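Local coordinates for protein ygiW (Escherichia coli, PDB 1NNX) that is of unknown function but is a small periplasmic protein built on the bacterial oligonucleotide/oligosaccharide-binding (OB) fold, at residues L34-N45 and K81-K92. Sequence-based numbering, arbitrary orientation. Where two conformers were deposited one is given.
Sequences LRDDTWVTLRGN and KDTVEIQGEVDK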
loop_
_atom_site.group_PDB
_atom_site.type_symbol
_atom_site.label_atom_id
_atom_site.label_comp_id
_atom_site.label_asym_id
_atom_site.label_seq_id
_atom_site.Cartn_x
_atom_site.Cartn_y
_atom_site.Cartn_z
ATOM N N LEU A 34 -3.769 -11.904 1.804
ATOM C CA LEU A 34 -2.809 -12.511 0.921
ATOM C C LEU A 34 -1.602 -12.993 1.697
ATOM O O LEU A 34 -1.380 -12.560 2.847
ATOM C CB LEU A 34 -2.375 -11.467 -0.130
ATOM C CG LEU A 34 -3.460 -10.990 -1.098
ATOM C CD1 LEU A 34 -2.958 -9.926 -1.998
ATOM C CD2 LEU A 34 -3.863 -12.162 -1.994
ATOM N N ARG A 35 -0.835 -13.848 1.072
ATOM C CA ARG A 35 0.370 -14.355 1.688
ATOM C C ARG A 35 1.436 -13.274 1.835
ATOM O O ARG A 35 1.509 -12.323 1.038
ATOM C CB ARG A 35 1.088 -15.614 1.161
ATOM C CG ARG A 35 1.920 -16.360 2.311
ATOM C CD ARG A 35 2.197 -17.830 1.992
ATOM N NE ARG A 35 2.592 -18.599 3.176
ATOM C CZ ARG A 35 3.481 -18.196 4.079
ATOM N NH1 ARG A 35 3.763 -18.980 5.109
ATOM N NH2 ARG A 35 4.081 -17.013 3.974
ATOM N N ASP A 36 2.280 -13.457 2.830
ATOM C CA ASP A 36 3.385 -12.563 3.005
ATOM C C ASP A 36 4.215 -12.578 1.713
ATOM O O ASP A 36 4.355 -13.592 1.031
ATOM C CB ASP A 36 4.224 -13.045 4.176
ATOM C CG ASP A 36 5.460 -12.250 4.346
ATOM O OD1 ASP A 36 6.545 -12.861 4.389
ATOM O OD2 ASP A 36 5.369 -11.015 4.455
ATOM N N ASP A 37 4.776 -11.410 1.374
ATOM C CA ASP A 37 5.604 -11.285 0.179
ATOM C C ASP A 37 4.878 -11.476 -1.148
ATOM O O ASP A 37 5.275 -12.250 -2.017
ATOM C CB ASP A 37 6.844 -12.225 0.276
ATOM C CG ASP A 37 8.098 -11.634 -0.368
ATOM O OD1 ASP A 37 8.939 -12.448 -0.837
ATOM O OD2 ASP A 37 8.259 -10.380 -0.438
ATOM N N THR A 38 3.784 -10.757 -1.282
ATOM C CA THR A 38 2.966 -10.748 -2.474
ATOM C C THR A 38 2.910 -9.306 -2.991
ATOM O O THR A 38 2.528 -8.420 -2.232
ATOM C CB THR A 38 1.524 -11.209 -2.148
ATOM O OG1 THR A 38 1.557 -12.558 -1.656
ATOM C CG2 THR A 38 0.661 -11.151 -3.392
ATOM N N TRP A 39 3.164 -9.111 -4.286
ATOM C CA TRP A 39 3.085 -7.800 -4.931
ATOM C C TRP A 39 1.632 -7.413 -5.175
ATOM O O TRP A 39 0.828 -8.237 -5.722
ATOM C CB TRP A 39 3.827 -7.845 -6.259
ATOM C CG TRP A 39 3.852 -6.548 -6.942
ATOM C CD1 TRP A 39 3.056 -6.152 -7.960
ATOM C CD2 TRP A 39 4.763 -5.476 -6.690
ATOM N NE1 TRP A 39 3.401 -4.887 -8.353
ATOM C CE2 TRP A 39 4.446 -4.445 -7.595
ATOM C CE3 TRP A 39 5.822 -5.285 -5.787
ATOM C CZ2 TRP A 39 5.160 -3.225 -7.642
ATOM C CZ3 TRP A 39 6.547 -4.033 -5.829
ATOM C CH2 TRP A 39 6.190 -3.045 -6.756
ATOM N N VAL A 40 1.257 -6.205 -4.781
ATOM C CA VAL A 40 -0.121 -5.707 -4.963
ATOM C C VAL A 40 -0.128 -4.257 -5.422
ATOM O O VAL A 40 0.827 -3.505 -5.181
ATOM C CB VAL A 40 -0.901 -5.386 -3.542
ATOM C CG1 VAL A 40 0.007 -5.034 -2.414
ATOM C CG2 VAL A 40 -1.679 -3.955 -3.588
ATOM N N THR A 41 -1.215 -3.831 -6.022
ATOM C CA THR A 41 -1.503 -2.489 -6.399
ATOM C C THR A 41 -2.848 -2.180 -5.738
ATOM O O THR A 41 -3.810 -2.960 -5.835
ATOM C CB THR A 41 -1.663 -2.316 -7.928
ATOM O OG1 THR A 41 -0.465 -2.719 -8.621
ATOM C CG2 THR A 41 -2.043 -0.897 -8.242
ATOM N N LEU A 42 -2.958 -1.070 -5.026
ATOM C CA LEU A 42 -4.182 -0.619 -4.363
ATOM C C LEU A 42 -4.484 0.812 -4.750
ATOM O O LEU A 42 -3.551 1.590 -5.112
ATOM C CB LEU A 42 -4.009 -0.691 -2.816
ATOM C CG LEU A 42 -3.582 -2.056 -2.297
ATOM C CD1 LEU A 42 -3.225 -1.854 -0.785
ATOM C CD2 LEU A 42 -4.603 -3.080 -2.482
ATOM N N ARG A 43 -5.742 1.209 -4.661
ATOM C CA ARG A 43 -6.107 2.565 -4.921
ATOM C C ARG A 43 -6.978 3.067 -3.799
ATOM O O ARG A 43 -7.873 2.344 -3.328
ATOM C CB ARG A 43 -6.852 2.715 -6.265
ATOM C CG ARG A 43 -5.892 2.671 -7.430
ATOM C CD ARG A 43 -6.658 2.888 -8.791
ATOM N NE ARG A 43 -5.731 3.094 -9.895
ATOM C CZ ARG A 43 -5.982 3.921 -10.905
ATOM N NH1 ARG A 43 -7.115 4.609 -10.918
ATOM N NH2 ARG A 43 -5.132 4.028 -11.912
ATOM N N GLY A 44 -6.712 4.278 -3.313
ATOM C CA GLY A 44 -7.492 4.778 -2.212
ATOM C C GLY A 44 -6.899 6.061 -1.731
ATOM O O GLY A 44 -6.390 6.851 -2.516
ATOM N N ASN A 45 -7.033 6.281 -0.450
ATOM C CA ASN A 45 -6.571 7.524 0.151
ATOM C C ASN A 45 -5.707 7.294 1.373
ATOM O O ASN A 45 -5.965 6.371 2.198
ATOM C CB ASN A 45 -7.811 8.338 0.561
ATOM C CG ASN A 45 -8.736 8.651 -0.664
ATOM O OD1 ASN A 45 -9.547 7.821 -1.023
ATOM N ND2 ASN A 45 -8.552 9.753 -1.296
ATOM N N LYS A 81 -7.687 13.966 0.610
ATOM C CA LYS A 81 -8.691 14.003 -0.473
ATOM C C LYS A 81 -8.187 13.428 -1.805
ATOM O O LYS A 81 -8.996 13.162 -2.693
ATOM C CB LYS A 81 -9.178 15.438 -0.665
ATOM C CG LYS A 81 -8.167 16.344 -1.300
ATOM C CD LYS A 81 -8.798 17.689 -1.682
ATOM C CE LYS A 81 -10.218 17.512 -2.123
ATOM N NZ LYS A 81 -10.700 18.694 -2.868
ATOM N N ASP A 82 -6.869 13.283 -1.973
ATOM C CA ASP A 82 -6.285 12.777 -3.182
ATOM C C ASP A 82 -6.418 11.290 -3.334
ATOM O O ASP A 82 -6.167 10.542 -2.395
ATOM C CB ASP A 82 -4.819 13.118 -3.210
ATOM C CG ASP A 82 -4.582 14.618 -3.228
ATOM O OD1 ASP A 82 -3.589 15.067 -2.628
ATOM O OD2 ASP A 82 -5.393 15.340 -3.860
ATOM N N THR A 83 -6.908 10.863 -4.476
ATOM C CA THR A 83 -6.911 9.427 -4.717
ATOM C C THR A 83 -5.506 9.118 -5.168
ATOM O O THR A 83 -4.896 9.818 -6.006
ATOM C CB THR A 83 -7.851 9.023 -5.836
ATOM O OG1 THR A 83 -9.170 9.428 -5.488
ATOM C CG2 THR A 83 -7.744 7.495 -6.080
ATOM N N VAL A 84 -4.948 8.061 -4.595
ATOM C CA VAL A 84 -3.592 7.627 -4.976
ATOM C C VAL A 84 -3.532 6.161 -5.299
ATOM O O VAL A 84 -4.414 5.342 -4.856
ATOM C CB VAL A 84 -2.504 7.857 -3.843
ATOM C CG1 VAL A 84 -2.335 9.362 -3.591
ATOM C CG2 VAL A 84 -2.878 7.110 -2.576
ATOM N N GLU A 85 -2.590 5.818 -6.147
ATOM C CA GLU A 85 -2.362 4.442 -6.445
ATOM C C GLU A 85 -1.013 4.048 -5.765
ATOM O O GLU A 85 0.013 4.743 -5.949
ATOM C CB GLU A 85 -2.294 4.024 -7.921
ATOM C CG GLU A 85 -2.016 2.531 -8.208
ATOM C CD GLU A 85 -1.951 2.237 -9.696
ATOM O OE1 GLU A 85 -3.043 2.078 -10.282
ATOM O OE2 GLU A 85 -0.819 2.201 -10.242
ATOM N N ILE A 86 -0.974 2.964 -5.014
ATOM C CA ILE A 86 0.255 2.481 -4.408
ATOM C C ILE A 86 0.562 1.096 -4.908
ATOM O O ILE A 86 -0.353 0.320 -5.220
ATOM C CB ILE A 86 0.231 2.468 -2.864
ATOM C CG1 ILE A 86 -0.943 1.615 -2.310
ATOM C CG2 ILE A 86 0.155 3.947 -2.349
ATOM C CD1 ILE A 86 -1.001 1.528 -0.786
ATOM N N GLN A 87 1.839 0.792 -5.064
ATOM C CA GLN A 87 2.310 -0.518 -5.466
ATOM C C GLN A 87 3.384 -0.920 -4.475
ATOM O O GLN A 87 4.230 -0.081 -4.101
ATOM C CB GLN A 87 2.880 -0.529 -6.894
ATOM C CG GLN A 87 1.849 -0.096 -7.933
ATOM C CD GLN A 87 2.331 -0.238 -9.381
ATOM O OE1 GLN A 87 1.749 0.364 -10.295
ATOM N NE2 GLN A 87 3.356 -1.024 -9.594
ATOM N N GLY A 88 3.383 -2.171 -4.060
ATOM C CA GLY A 88 4.388 -2.657 -3.122
ATOM C C GLY A 88 4.071 -4.061 -2.713
ATOM O O GLY A 88 3.247 -4.723 -3.359
ATOM N N GLU A 89 4.699 -4.500 -1.648
ATOM C CA GLU A 89 4.515 -5.886 -1.173
ATOM C C GLU A 89 3.746 -6.003 0.084
ATOM O O GLU A 89 3.924 -5.212 1.008
ATOM C CB GLU A 89 5.858 -6.548 -0.876
ATOM C CG GLU A 89 6.830 -6.550 -2.038
ATOM C CD GLU A 89 7.693 -5.339 -2.110
ATOM O OE1 GLU A 89 7.618 -4.477 -1.210
ATOM O OE2 GLU A 89 8.460 -5.267 -3.084
ATOM N N VAL A 90 2.876 -7.009 0.118
ATOM C CA VAL A 90 2.155 -7.319 1.358
ATOM C C VAL A 90 3.242 -7.873 2.305
ATOM O O VAL A 90 4.011 -8.753 1.922
ATOM C CB VAL A 90 1.056 -8.425 1.099
ATOM C CG1 VAL A 90 0.522 -8.984 2.474
ATOM C CG2 VAL A 90 -0.108 -7.809 0.386
ATOM N N ASP A 91 3.362 -7.302 3.505
ATOM C CA ASP A 91 4.338 -7.725 4.534
ATOM C C ASP A 91 3.454 -8.205 5.666
ATOM O O ASP A 91 2.869 -7.409 6.401
ATOM C CB ASP A 91 5.123 -6.492 5.025
ATOM C CG ASP A 91 6.390 -6.844 5.746
ATOM O OD1 ASP A 91 6.655 -8.046 5.912
ATOM O OD2 ASP A 91 7.130 -5.905 6.131
ATOM N N LYS A 92 3.409 -9.515 5.848
ATOM C CA LYS A 92 2.519 -10.091 6.840
ATOM C C LYS A 92 3.305 -10.912 7.778
ATOM O O LYS A 92 4.076 -11.769 7.374
ATOM C CB LYS A 92 1.496 -10.986 6.148
ATOM C CG LYS A 92 0.372 -11.492 7.049
ATOM C CD LYS A 92 -0.404 -12.610 6.360
ATOM C CE LYS A 92 -1.755 -12.148 5.861
ATOM N NZ LYS A 92 -2.493 -13.283 5.147
HETATM O O HOH W 1 7.333 -9.667 3.549
HETATM O O HOH W 2 -10.486 10.552 -3.196
HETATM O O HOH W 3 -10.527 7.542 -3.512
#
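Trp-39 leans its indole across Gly-88 on the neighbouring antiparallel strand. With CG anti to the backbone N (chi1 -177°), the ring lies back over the partner strand, and Gly-88 CA makes a CH-pi contact 4.1 Å from the centroid of the six-membered ring. Glu-89 brings OE2 to the ring edge, 3.6 Å from Trp-39 CZ3, the carboxylate turned 73° from the indole. Along the same face of the sheet, Thr-41 and Gln-87 point the same way side by side. In the conformers given, Thr-41 CG2 packs 3.4 Å from Glu-85 CG, and Glu-85 holds OE1 at the guanidinium edge of Arg-43, which grips that single oxygen side-on: a salt bridge of 2.9 Å from NE, with a longer, bent bond from NH2.

These strands, 38-51 and 84-93, are the first and fourth of the OB fold, and their antiparallel pairing closes its five-stranded barrel. The other face looks into the core: Leu-42 CB meets Ile-86 CG1, and Phe-57 of strand 54-59 packs against Leu-42, Val-84 and Ile-86.

Just before strand 38-51, Asp-36 OD2 accepts a nearly straight hydrogen bond (2.8 Å) from Lys-92 N on its anti side. A water lies between Asp-36 OD2 and Asp-91 OD1 and appears to donate to both, which may ease the like charges. Lys-92 bends at chi3, and its NZ hydrogen-bonds to Leu-34 O (2.7 Å) from above the carbonyl plane.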